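Local coordinates for TT1696 protein (Thermus thermophilus, PDB 1UFB) that is of unknown function but has a helical HEPN domain and may bind DNA, at residues Arg16-Ser21 with Glu111-Ala116. Sequence-based numbering, arbitrary orientation.
Sequences RHAQGS and EALDLA
While Leu113 packs against Ala18 and Gln19, the flat ring of His17 has Ser21 OG of its own helix over one face, 3.3 Å above the ring plane and offset toward the rim. The ring also belongs to the subunit interface: Trp29 of the second subunit stacks with it, His17 ND1 is hydrogen-bonded to Asp26 OD2 of the second subunit and His17 NE2 to NE2 of that subunit's His17. The fold is the helical bundle of a HEPN domain, and here helix 4-24 meets helix 106-126, running in roughly the opposite direction, with Ala18 CA and Leu113 CA 7.1 Å apart. No hydrogen bond joins the two segments; the contact is apolar, made by the two methyls of Leu113. Its CG stands anti to its own carbonyl carbon (chi1 -72°), which carries both methyls onto helix 4-24. CD2 presses on Ala18 CB at 3.4 Å, tighter than ordinary van der Waals contact, and also lies 3.7 Å from Gln19 N. The Gln19 chain passes at about a right angle to Leu113, its CG 3.8 Å from the same CD2. Leu15 and Leu22 of helix 4-24 also touch Leu113. An alanine in place of Leu113 would probably open a gap beside Ala18 CB and leave Gln19 CG without its apolar neighbour. Within helix 4-24, His17 O is gripped from opposite faces of its carbonyl plane, by Ser21 N and by Ser21 OG, the hydroxyl bond being 2.6 Å long.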
ATOM      1  N   ARG A  16      -7.061   0.326 -11.588  1.00 26.61           N
ATOM      2  CA  ARG A  16      -8.525   0.522 -11.334  1.00 29.62           C
ATOM      3  C   ARG A  16      -8.779   0.918  -9.888  1.00 28.32           C
ATOM      4  O   ARG A  16      -9.714   1.714  -9.587  1.00 28.80           O
ATOM      5  CB  ARG A  16      -9.375  -0.730 -11.703  1.00 29.44           C
ATOM      6  CG  ARG A  16      -9.303  -0.996 -13.243  1.00 35.62           C
ATOM      7  CD  ARG A  16     -10.243  -2.117 -13.677  1.00 40.14           C
ATOM      8  NE  ARG A  16      -9.855  -3.409 -13.157  1.00 40.78           N
ATOM      9  CZ  ARG A  16      -9.180  -4.297 -13.863  1.00 43.49           C
ATOM     10  NH1 ARG A  16      -8.830  -3.988 -15.120  1.00 40.85           N
ATOM     11  NH2 ARG A  16      -8.869  -5.475 -13.314  1.00 42.37           N
ATOM     12  N   HIS A  17      -7.991   0.365  -8.977  1.00 26.13           N
ATOM     13  CA  HIS A  17      -8.160   0.771  -7.570  1.00 24.25           C
ATOM     14  C   HIS A  17      -7.772   2.287  -7.444  1.00 25.12           C
ATOM     15  O   HIS A  17      -8.396   3.022  -6.649  1.00 25.99           O
ATOM     16  CB  HIS A  17      -7.258  -0.002  -6.575  1.00 23.65           C
ATOM     17  CG  HIS A  17      -7.465   0.449  -5.150  1.00 24.99           C
ATOM     18  ND1 HIS A  17      -8.645   0.221  -4.466  1.00 25.07           N
ATOM     19  CD2 HIS A  17      -6.664   1.122  -4.300  1.00 22.08           C
ATOM     20  CE1 HIS A  17      -8.547   0.726  -3.246  1.00 25.86           C
ATOM     21  NE2 HIS A  17      -7.357   1.273  -3.115  1.00 25.07           N
ATOM     22  N   ALA A  18      -6.721   2.730  -8.139  1.00 23.10           N
ATOM     23  CA  ALA A  18      -6.335   4.158  -8.044  1.00 23.98           C
ATOM     24  C   ALA A  18      -7.457   5.040  -8.647  1.00 24.70           C
ATOM     25  O   ALA A  18      -7.736   6.123  -8.149  1.00 25.88           O
ATOM     26  CB  ALA A  18      -4.912   4.452  -8.772  1.00 21.14           C
ATOM     27  N   GLN A  19      -8.074   4.580  -9.740  1.00 26.51           N
ATOM     28  CA  GLN A  19      -9.157   5.343 -10.366  1.00 26.68           C
ATOM     29  C   GLN A  19     -10.354   5.455  -9.427  1.00 28.93           C
ATOM     30  O   GLN A  19     -11.009   6.528  -9.307  1.00 28.17           O
ATOM     31  CB  GLN A  19      -9.602   4.643 -11.642  1.00 30.72           C
ATOM     32  CG  GLN A  19      -8.717   4.944 -12.780  1.00 39.54           C
ATOM     33  CD  GLN A  19      -9.424   4.676 -14.057  1.00 50.98           C
ATOM     34  OE1 GLN A  19      -9.575   3.498 -14.469  1.00 53.48           O
ATOM     35  NE2 GLN A  19      -9.921   5.760 -14.701  1.00 51.59           N
ATOM     36  N   GLY A  20     -10.662   4.350  -8.742  1.00 27.73           N
ATOM     37  CA  GLY A  20     -11.762   4.369  -7.805  1.00 29.05           C
ATOM     38  C   GLY A  20     -11.397   5.195  -6.586  1.00 27.73           C
ATOM     39  O   GLY A  20     -12.274   5.805  -5.964  1.00 28.40           O
ATOM     40  N   SER A  21     -10.106   5.250  -6.246  1.00 26.31           N
ATOM     41  CA  SER A  21      -9.680   6.000  -5.047  1.00 25.18           C
ATOM     42  C   SER A  21      -9.866   7.496  -5.316  1.00 25.61           C
ATOM     43  O   SER A  21     -10.147   8.275  -4.432  1.00 25.90           O
ATOM     44  CB  SER A  21      -8.225   5.677  -4.766  1.00 26.21           C
ATOM     45  OG  SER A  21      -8.113   4.304  -4.373  1.00 26.50           O
ATOM     46  N   GLU A 111      -2.666  13.120 -12.383  1.00 24.23           N
ATOM     47  CA  GLU A 111      -1.396  13.059 -13.091  1.00 25.57           C
ATOM     48  C   GLU A 111      -0.723  11.690 -12.776  1.00 27.33           C
ATOM     49  O   GLU A 111      -0.185  11.007 -13.673  1.00 27.13           O
ATOM     50  CB  GLU A 111      -0.470  14.189 -12.640  1.00 27.93           C
ATOM     51  CG  GLU A 111       0.926  13.989 -13.226  1.00 30.05           C
ATOM     52  CD  GLU A 111       1.850  15.044 -12.694  1.00 39.05           C
ATOM     53  OE1 GLU A 111       2.285  14.967 -11.489  1.00 31.74           O
ATOM     54  OE2 GLU A 111       2.099  15.967 -13.515  1.00 39.75           O
ATOM     55  N   ALA A 112      -0.822  11.253 -11.513  1.00 25.18           N
ATOM     56  CA  ALA A 112      -0.221   9.958 -11.140  1.00 24.77           C
ATOM     57  C   ALA A 112      -0.848   8.829 -11.966  1.00 25.27           C
ATOM     58  O   ALA A 112      -0.128   7.942 -12.469  1.00 26.80           O
ATOM     59  CB  ALA A 112      -0.374   9.741  -9.623  1.00 24.30           C
ATOM     60  N   LEU A 113      -2.181   8.852 -12.121  1.00 24.55           N
ATOM     61  CA  LEU A 113      -2.842   7.840 -12.973  1.00 24.81           C
ATOM     62  C   LEU A 113      -2.336   7.952 -14.403  1.00 25.74           C
ATOM     63  O   LEU A 113      -2.087   6.951 -15.046  1.00 26.34           O
ATOM     64  CB  LEU A 113      -4.376   8.001 -12.993  1.00 27.77           C
ATOM     65  CG  LEU A 113      -5.143   7.601 -11.730  1.00 34.51           C
ATOM     66  CD1 LEU A 113      -6.526   8.227 -11.745  1.00 37.31           C
ATOM     67  CD2 LEU A 113      -5.306   6.128 -11.687  1.00 34.28           C
ATOM     68  N   ASP A 114      -2.149   9.173 -14.894  1.00 27.58           N
ATOM     69  CA  ASP A 114      -1.665   9.356 -16.258  1.00 26.97           C
ATOM     70  C   ASP A 114      -0.297   8.717 -16.448  1.00 26.02           C
ATOM     71  O   ASP A 114      -0.029   8.041 -17.479  1.00 27.84           O
ATOM     72  CB  ASP A 114      -1.513  10.857 -16.585  1.00 28.88           C
ATOM     73  CG  ASP A 114      -2.852  11.571 -16.756  1.00 30.00           C
ATOM     74  OD1 ASP A 114      -3.884  10.894 -16.956  1.00 27.03           O
ATOM     75  OD2 ASP A 114      -2.851  12.814 -16.696  1.00 31.47           O
ATOM     76  N   LEU A 115       0.582   8.951 -15.481  1.00 22.42           N
ATOM     77  CA  LEU A 115       1.955   8.427 -15.559  1.00 27.23           C
ATOM     78  C   LEU A 115       1.962   6.888 -15.465  1.00 24.81           C
ATOM     79  O   LEU A 115       2.697   6.206 -16.189  1.00 27.62           O
ATOM     80  CB  LEU A 115       2.829   9.081 -14.441  1.00 26.82           C
ATOM     81  CG  LEU A 115       2.952  10.620 -14.542  1.00 25.74           C
ATOM     82  CD1 LEU A 115       3.797  11.176 -13.373  1.00 27.72           C
ATOM     83  CD2 LEU A 115       3.614  10.967 -15.880  1.00 25.59           C
ATOM     84  N   ALA A 116       1.141   6.350 -14.585  1.00 23.37           N
ATOM     85  CA  ALA A 116       1.080   4.908 -14.451  1.00 24.65           C
ATOM     86  C   ALA A 116       0.513   4.290 -15.717  1.00 24.80           C
ATOM     87  O   ALA A 116       0.998   3.215 -16.182  1.00 23.61           O
ATOM     88  CB  ALA A 116       0.228   4.501 -13.225  1.00 23.94           C
TER